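Local coordinates for protein tyrosinase (Burkholderia thailandensis, PDB 5ZRD) that uses a pair of copper ions to hydroxylate monophenols to catechols and, like other tyrosinases, probably oxidises these further to quinones, at residues Thr188-Lys196 and Gly511-Lys519; Gln40-Phe51 and Ser151-Ser159. One frame throughout, in Å; residues are numbered along the deposited sequence.

Contact 1. Residues Thr188-Lys196 and Gly511-Lys519; sequences TPEALEQTK and GGGVPSAAK
Gln-194 N bonds to Glu-190 O at 2.8 Å, a helical link that places these two side chains one turn apart, both leaving the helix toward the loop 511-519. Glu-190 CG lies between its backbone N and carbonyl carbon (chi1 68°), and the chain then runs out extended. Its aliphatic part does the touching: CG rests against Val-514 CG1 at 3.7 Å, while Glu-190 CB meets Pro-515 CD, also at 3.7 Å. Gln-194 folds at chi2 (-24°), which lays its amide end across the proline ring, with CG 3.6 Å from Pro-515 CD and OE1 beside Pro-515 CG. Between these two arms Ala-191 CB sits 4.3 Å from Val-514 CG1, a loose apolar touch. No hydrogen bond joins the two segments. The approach of the Glu-190 carboxylate to Ser-516 is too close to be trusted, in a loop that is poorly ordered from Val-514 to Ala-518. At its start the helix is capped: Thr-188 OG1 accepts from Ala-191 N at 3.1 Å, with an N-H...O angle of 160°. A second subunit packs on Thr-188, Pro-189 and Leu-192. Far from the copper site, this is an N-capped helix start of the tyrosinase central domain, lined by an irregular loop whose three glycines, 511 to 513, all have positive phi.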
# COMPACT_ATOMS: atom_id res chain seq x y z
N THR A 188 -16.48 -0.85 -21.07
CA THR A 188 -16.16 0.54 -21.24
C THR A 188 -16.88 1.08 -22.49
O THR A 188 -17.32 0.32 -23.36
CB THR A 188 -14.65 0.80 -21.40
OG1 THR A 188 -14.29 0.21 -22.64
CG2 THR A 188 -13.81 0.24 -20.28
N PRO A 189 -16.99 2.41 -22.57
CA PRO A 189 -17.71 3.01 -23.72
C PRO A 189 -17.04 2.62 -25.04
O PRO A 189 -17.72 2.24 -25.95
CB PRO A 189 -17.65 4.52 -23.47
CG PRO A 189 -17.61 4.61 -21.95
CD PRO A 189 -16.75 3.42 -21.52
N GLU A 190 -15.72 2.64 -25.10
CA GLU A 190 -15.01 2.33 -26.33
C GLU A 190 -15.17 0.83 -26.63
O GLU A 190 -15.48 0.47 -27.77
CB GLU A 190 -13.56 2.82 -26.27
CG GLU A 190 -12.69 2.06 -25.28
CD GLU A 190 -11.50 2.80 -24.68
OE1 GLU A 190 -10.57 3.17 -25.46
OE2 GLU A 190 -11.47 2.98 -23.40
N ALA A 191 -15.05 -0.05 -25.64
CA ALA A 191 -15.19 -1.49 -25.93
C ALA A 191 -16.58 -1.74 -26.52
O ALA A 191 -16.73 -2.47 -27.51
CB ALA A 191 -14.92 -2.32 -24.71
N LEU A 192 -17.57 -1.13 -25.90
CA LEU A 192 -18.96 -1.30 -26.31
C LEU A 192 -19.17 -0.76 -27.73
O LEU A 192 -19.78 -1.42 -28.58
CB LEU A 192 -19.87 -0.57 -25.32
CG LEU A 192 -21.37 -0.62 -25.63
CD1 LEU A 192 -21.85 -2.04 -25.80
CD2 LEU A 192 -22.13 0.07 -24.51
N GLU A 193 -18.65 0.43 -27.96
CA GLU A 193 -18.69 1.05 -29.27
C GLU A 193 -18.09 0.08 -30.30
O GLU A 193 -18.77 -0.23 -31.29
CB GLU A 193 -17.98 2.40 -29.26
CG GLU A 193 -18.04 3.11 -30.61
CD GLU A 193 -19.40 3.65 -31.03
OE1 GLU A 193 -19.55 4.89 -31.06
OE2 GLU A 193 -20.31 2.84 -31.32
N GLN A 194 -16.87 -0.43 -30.06
CA GLN A 194 -16.15 -1.33 -31.03
C GLN A 194 -16.95 -2.62 -31.23
O GLN A 194 -17.07 -3.13 -32.33
CB GLN A 194 -14.71 -1.65 -30.60
CG GLN A 194 -13.75 -0.45 -30.58
CD GLN A 194 -14.13 0.71 -31.49
OE1 GLN A 194 -14.58 1.77 -31.03
NE2 GLN A 194 -13.94 0.54 -32.79
N THR A 195 -17.52 -3.13 -30.16
CA THR A 195 -18.38 -4.28 -30.24
C THR A 195 -19.57 -4.04 -31.18
O THR A 195 -19.96 -4.95 -31.90
CB THR A 195 -18.83 -4.66 -28.83
OG1 THR A 195 -17.76 -5.37 -28.25
CG2 THR A 195 -20.08 -5.49 -28.80
N LYS A 196 -20.20 -2.87 -31.11
CA LYS A 196 -21.43 -2.62 -31.89
C LYS A 196 -21.11 -2.49 -33.39
O LYS A 196 -21.85 -2.99 -34.22
CB LYS A 196 -22.17 -1.39 -31.34
CG LYS A 196 -23.19 -1.74 -30.26
CD LYS A 196 -23.29 -0.75 -29.13
CE LYS A 196 -23.99 0.54 -29.50
NZ LYS A 196 -24.32 1.32 -28.29
N GLY A 511 -5.29 -6.55 -29.94
CA GLY A 511 -4.95 -5.11 -30.04
C GLY A 511 -5.77 -4.22 -29.10
O GLY A 511 -6.32 -3.20 -29.53
N GLY A 512 -5.88 -4.61 -27.82
CA GLY A 512 -6.64 -3.84 -26.82
C GLY A 512 -8.15 -4.10 -26.87
O GLY A 512 -8.84 -3.91 -25.86
N GLY A 513 -8.67 -4.52 -28.03
CA GLY A 513 -10.12 -4.68 -28.23
C GLY A 513 -10.84 -3.34 -28.28
O GLY A 513 -12.05 -3.27 -28.04
N VAL A 514 -10.08 -2.28 -28.61
CA VAL A 514 -10.50 -0.87 -28.41
C VAL A 514 -9.81 0.00 -29.48
O VAL A 514 -8.92 -0.49 -30.18
CB VAL A 514 -10.17 -0.42 -26.97
CG1 VAL A 514 -10.97 -1.18 -25.92
CG2 VAL A 514 -8.68 -0.52 -26.65
N PRO A 515 -10.23 1.29 -29.65
CA PRO A 515 -9.55 2.26 -30.53
C PRO A 515 -8.57 3.21 -29.82
O PRO A 515 -7.92 4.02 -30.49
CB PRO A 515 -10.71 3.07 -31.13
CG PRO A 515 -11.66 3.21 -29.97
CD PRO A 515 -11.45 1.96 -29.14
N SER A 516 -8.47 3.12 -28.50
CA SER A 516 -7.49 3.89 -27.70
C SER A 516 -6.24 3.04 -27.42
O SER A 516 -5.29 3.53 -26.81
CB SER A 516 -8.13 4.38 -26.42
OG SER A 516 -7.25 5.22 -25.69
N ALA A 517 -6.26 1.78 -27.85
CA ALA A 517 -5.16 0.83 -27.65
C ALA A 517 -4.86 0.08 -28.96
O ALA A 517 -4.39 -1.06 -28.93
CB ALA A 517 -5.49 -0.13 -26.53
N ALA A 518 -5.13 0.72 -30.10
CA ALA A 518 -4.86 0.16 -31.43
C ALA A 518 -3.81 1.01 -32.18
O ALA A 518 -3.57 0.79 -33.37
CB ALA A 518 -6.14 0.06 -32.22
N LYS A 519 -3.19 1.97 -31.48
CA LYS A 519 -2.08 2.79 -32.02
C LYS A 519 -0.75 2.36 -31.37
O LYS A 519 0.32 2.79 -31.82
CB LYS A 519 -2.39 4.28 -31.82
CG LYS A 519 -2.08 5.19 -33.00
CD LYS A 519 -0.72 5.84 -32.94
CE LYS A 519 -0.11 6.04 -34.31
NZ LYS A 519 0.82 7.19 -34.34

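Contact 2. Residues Gln40-Phe51 and Ser151-Ser159; sequences QALPPSDPKSFF and SFVLPVALS
Phe-50 drives its CD2-CE2 edge into the face of Phe-152, and this is the tight end of the contact. The pair is T-shaped, planes at 86° and centroids 4.7 Å apart, with Phe-50 CD2 sitting 3.4 Å above the plane of Phe-152, over the ring centre. Both rings have CG anti to the backbone N (chi1 -176° in Phe-50), which swings each out to the other. Trp-36 makes a further edge-to-face pair with Phe-50, and Leu-101 of helix 90-108 also touches it. Phe-51 is packed almost as closely but mostly by aliphatic groups: its CZ comes 3.5 Å from Val-156 CG2, Leu-154 CD2 meets the ring at its edge in plane, and Pro-155 CD lies 3.7 Å from Phe-51 CD1. Leu-158 CD2 is a little further off. Phe-50 and Phe-51 open helix 50-57, whose last residue, His-57, is a copper ligand of the tyrosinase di-copper centre. Ser-49 is the N-cap; Asp-46 O takes Ser-49 N, which closes a type I turn, and also Ser-49 OG at 2.8 Å, while Asp-46 OD1 takes Lys-48 N in an Asx turn. At Pro-44 the packing slackens: it reaches only 4.0 Å, from CB to Pro-155 CG and again from CG to Val-156 CG1. Gln-40 still lies close through CG, 3.7 Å from Phe-152 CD1, but its amide, turned 45° from the ring plane, looks elsewhere: NE2 goes to Pro-148 O outside the contact. A water lies between the side-chain Gln-40 OE1 and the backbone Ser-151 O, though both distances are too short to rest much on.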
# COMPACT_ATOMS: atom_id res chain seq x y z
N GLN A 40 -29.70 -23.62 -15.34
CA GLN A 40 -29.74 -22.20 -15.78
C GLN A 40 -30.84 -21.45 -15.02
O GLN A 40 -30.73 -20.25 -14.87
CB GLN A 40 -29.89 -22.11 -17.31
CG GLN A 40 -28.55 -22.32 -18.00
CD GLN A 40 -28.53 -22.30 -19.51
OE1 GLN A 40 -29.52 -22.03 -20.18
NE2 GLN A 40 -27.36 -22.61 -20.04
N ALA A 41 -31.86 -22.15 -14.49
CA ALA A 41 -32.98 -21.43 -13.86
C ALA A 41 -32.80 -21.36 -12.35
O ALA A 41 -33.57 -20.71 -11.69
CB ALA A 41 -34.29 -22.09 -14.21
N LEU A 42 -31.79 -21.99 -11.78
CA LEU A 42 -31.62 -21.83 -10.35
C LEU A 42 -31.15 -20.41 -10.06
O LEU A 42 -30.47 -19.85 -10.84
CB LEU A 42 -30.63 -22.88 -9.82
CG LEU A 42 -31.20 -24.29 -9.74
CD1 LEU A 42 -30.10 -25.34 -9.69
CD2 LEU A 42 -32.15 -24.42 -8.54
N PRO A 43 -31.53 -19.84 -8.91
CA PRO A 43 -31.03 -18.52 -8.57
C PRO A 43 -29.49 -18.45 -8.56
O PRO A 43 -28.84 -19.43 -8.23
CB PRO A 43 -31.50 -18.24 -7.13
CG PRO A 43 -31.90 -19.60 -6.59
CD PRO A 43 -32.34 -20.38 -7.81
N PRO A 44 -28.94 -17.26 -8.84
CA PRO A 44 -27.49 -17.06 -8.91
C PRO A 44 -26.76 -17.22 -7.56
O PRO A 44 -25.54 -17.48 -7.56
CB PRO A 44 -27.34 -15.66 -9.51
CG PRO A 44 -28.64 -14.96 -9.19
CD PRO A 44 -29.69 -16.04 -9.17
N SER A 45 -27.46 -17.15 -6.43
CA SER A 45 -26.80 -17.34 -5.10
C SER A 45 -26.66 -18.83 -4.77
O SER A 45 -26.11 -19.16 -3.76
CB SER A 45 -27.58 -16.65 -4.02
OG SER A 45 -28.79 -17.37 -3.78
N ASP A 46 -27.19 -19.72 -5.62
CA ASP A 46 -27.16 -21.15 -5.40
C ASP A 46 -25.85 -21.76 -6.00
O ASP A 46 -25.58 -21.62 -7.20
CB ASP A 46 -28.45 -21.77 -6.04
CG ASP A 46 -28.61 -23.27 -5.77
OD1 ASP A 46 -27.63 -23.92 -5.40
OD2 ASP A 46 -29.73 -23.81 -5.93
N PRO A 47 -25.07 -22.49 -5.18
CA PRO A 47 -23.74 -22.95 -5.64
C PRO A 47 -23.79 -23.93 -6.82
O PRO A 47 -22.76 -24.20 -7.42
CB PRO A 47 -23.12 -23.65 -4.43
CG PRO A 47 -23.88 -23.09 -3.25
CD PRO A 47 -25.29 -22.98 -3.80
N LYS A 48 -24.98 -24.42 -7.14
CA LYS A 48 -25.21 -25.30 -8.28
C LYS A 48 -25.90 -24.60 -9.47
O LYS A 48 -26.17 -25.25 -10.49
CB LYS A 48 -26.07 -26.48 -7.82
CG LYS A 48 -25.54 -27.28 -6.65
CD LYS A 48 -26.31 -28.59 -6.50
CE LYS A 48 -25.64 -29.62 -5.61
NZ LYS A 48 -26.25 -29.62 -4.26
N SER A 49 -26.27 -23.33 -9.37
CA SER A 49 -26.76 -22.61 -10.58
C SER A 49 -25.65 -22.55 -11.63
O SER A 49 -24.48 -22.50 -11.30
CB SER A 49 -27.20 -21.20 -10.26
OG SER A 49 -26.15 -20.46 -9.64
N PHE A 50 -26.03 -22.44 -12.88
CA PHE A 50 -25.03 -22.30 -13.91
C PHE A 50 -24.22 -21.01 -13.70
O PHE A 50 -23.06 -20.97 -14.06
CB PHE A 50 -25.66 -22.32 -15.30
CG PHE A 50 -24.62 -22.27 -16.38
CD1 PHE A 50 -23.64 -23.25 -16.46
CD2 PHE A 50 -24.61 -21.25 -17.32
CE1 PHE A 50 -22.67 -23.20 -17.43
CE2 PHE A 50 -23.64 -21.22 -18.31
CZ PHE A 50 -22.68 -22.20 -18.38
N PHE A 51 -24.82 -19.97 -13.14
CA PHE A 51 -24.13 -18.69 -13.05
C PHE A 51 -22.99 -18.76 -12.03
O PHE A 51 -21.92 -18.20 -12.23
CB PHE A 51 -25.08 -17.56 -12.65
CG PHE A 51 -24.39 -16.24 -12.45
CD1 PHE A 51 -24.05 -15.44 -13.54
CD2 PHE A 51 -24.08 -15.79 -11.18
CE1 PHE A 51 -23.41 -14.23 -13.36
CE2 PHE A 51 -23.45 -14.57 -11.00
CZ PHE A 51 -23.10 -13.80 -12.09
N SER A 151 -26.02 -20.50 -25.70
CA SER A 151 -25.55 -19.28 -25.08
C SER A 151 -26.20 -19.18 -23.71
O SER A 151 -27.05 -20.01 -23.33
CB SER A 151 -25.87 -18.07 -25.91
OG SER A 151 -27.27 -18.05 -26.16
N PHE A 152 -25.82 -18.17 -22.98
CA PHE A 152 -26.41 -18.00 -21.65
C PHE A 152 -26.51 -16.51 -21.37
O PHE A 152 -25.64 -15.74 -21.75
CB PHE A 152 -25.58 -18.73 -20.60
CG PHE A 152 -25.91 -18.45 -19.16
CD1 PHE A 152 -27.07 -18.96 -18.59
CD2 PHE A 152 -25.01 -17.78 -18.35
CE1 PHE A 152 -27.34 -18.75 -17.25
CE2 PHE A 152 -25.28 -17.59 -17.01
CZ PHE A 152 -26.45 -18.07 -16.46
N VAL A 153 -27.64 -16.15 -20.80
CA VAL A 153 -28.01 -14.79 -20.48
C VAL A 153 -27.70 -14.63 -18.99
O VAL A 153 -28.12 -15.45 -18.18
CB VAL A 153 -29.51 -14.54 -20.77
CG1 VAL A 153 -29.93 -13.11 -20.46
CG2 VAL A 153 -29.90 -14.88 -22.21
N LEU A 154 -26.99 -13.59 -18.63
CA LEU A 154 -26.59 -13.42 -17.27
C LEU A 154 -27.80 -12.98 -16.44
O LEU A 154 -28.48 -12.04 -16.82
CB LEU A 154 -25.48 -12.37 -17.25
CG LEU A 154 -24.16 -12.78 -17.91
CD1 LEU A 154 -23.15 -11.64 -17.85
CD2 LEU A 154 -23.59 -14.01 -17.25
N PRO A 155 -28.08 -13.65 -15.30
CA PRO A 155 -29.21 -13.24 -14.42
C PRO A 155 -28.94 -11.98 -13.58
O PRO A 155 -29.88 -11.30 -13.18
CB PRO A 155 -29.39 -14.43 -13.46
CG PRO A 155 -28.00 -15.02 -13.37
CD PRO A 155 -27.49 -14.91 -14.79
N VAL A 156 -27.67 -11.74 -13.27
CA VAL A 156 -27.20 -10.54 -12.62
C VAL A 156 -25.96 -10.09 -13.37
O VAL A 156 -25.44 -10.85 -14.19
CB VAL A 156 -26.85 -10.76 -11.14
CG1 VAL A 156 -28.07 -11.14 -10.32
CG2 VAL A 156 -25.77 -11.81 -10.98
N ALA A 157 -25.50 -8.90 -13.04
CA ALA A 157 -24.37 -8.32 -13.73
C ALA A 157 -23.07 -8.87 -13.13
O ALA A 157 -22.99 -9.20 -11.98
CB ALA A 157 -24.41 -6.81 -13.64
N LEU A 158 -22.08 -8.98 -13.98
CA LEU A 158 -20.73 -9.09 -13.56
C LEU A 158 -20.25 -7.67 -13.34
O LEU A 158 -20.04 -6.95 -14.30
CB LEU A 158 -19.90 -9.75 -14.66
CG LEU A 158 -20.17 -11.24 -14.87
CD1 LEU A 158 -19.45 -11.73 -16.12
CD2 LEU A 158 -19.73 -12.03 -13.65
N SER A 159 -20.09 -7.29 -12.10
CA SER A 159 -19.72 -5.93 -11.85
C SER A 159 -18.98 -5.82 -10.51
O SER A 159 -19.41 -6.38 -9.55
CB SER A 159 -20.99 -5.07 -11.86
OG SER A 159 -20.88 -3.98 -10.97
O HOH W 1 -29.29 -20.36 -22.06

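How the contacts relate
From the N terminus, the chain first passes 40-51, the end of helix 27-41 and start of helix 50-57, and contact 2 closes when it returns at 151-159. The 99 residues between hold His-57, His-85 and His-94, the ligands of one copper. Contact 1 then opens at 188-196 and closes only at 511-519, past 314 residues that include His-277, His-281 and His-320 of the other copper. The two loops run in series, neither nested nor crossing. Contact 2 ties N-terminal helices to a loop within the central domain; contact 1 ties helix 189-200 to the loop after strand 502-509. Their centres lie about 27 Å apart and their nearest atoms about 10 Å, so the contacts do not touch.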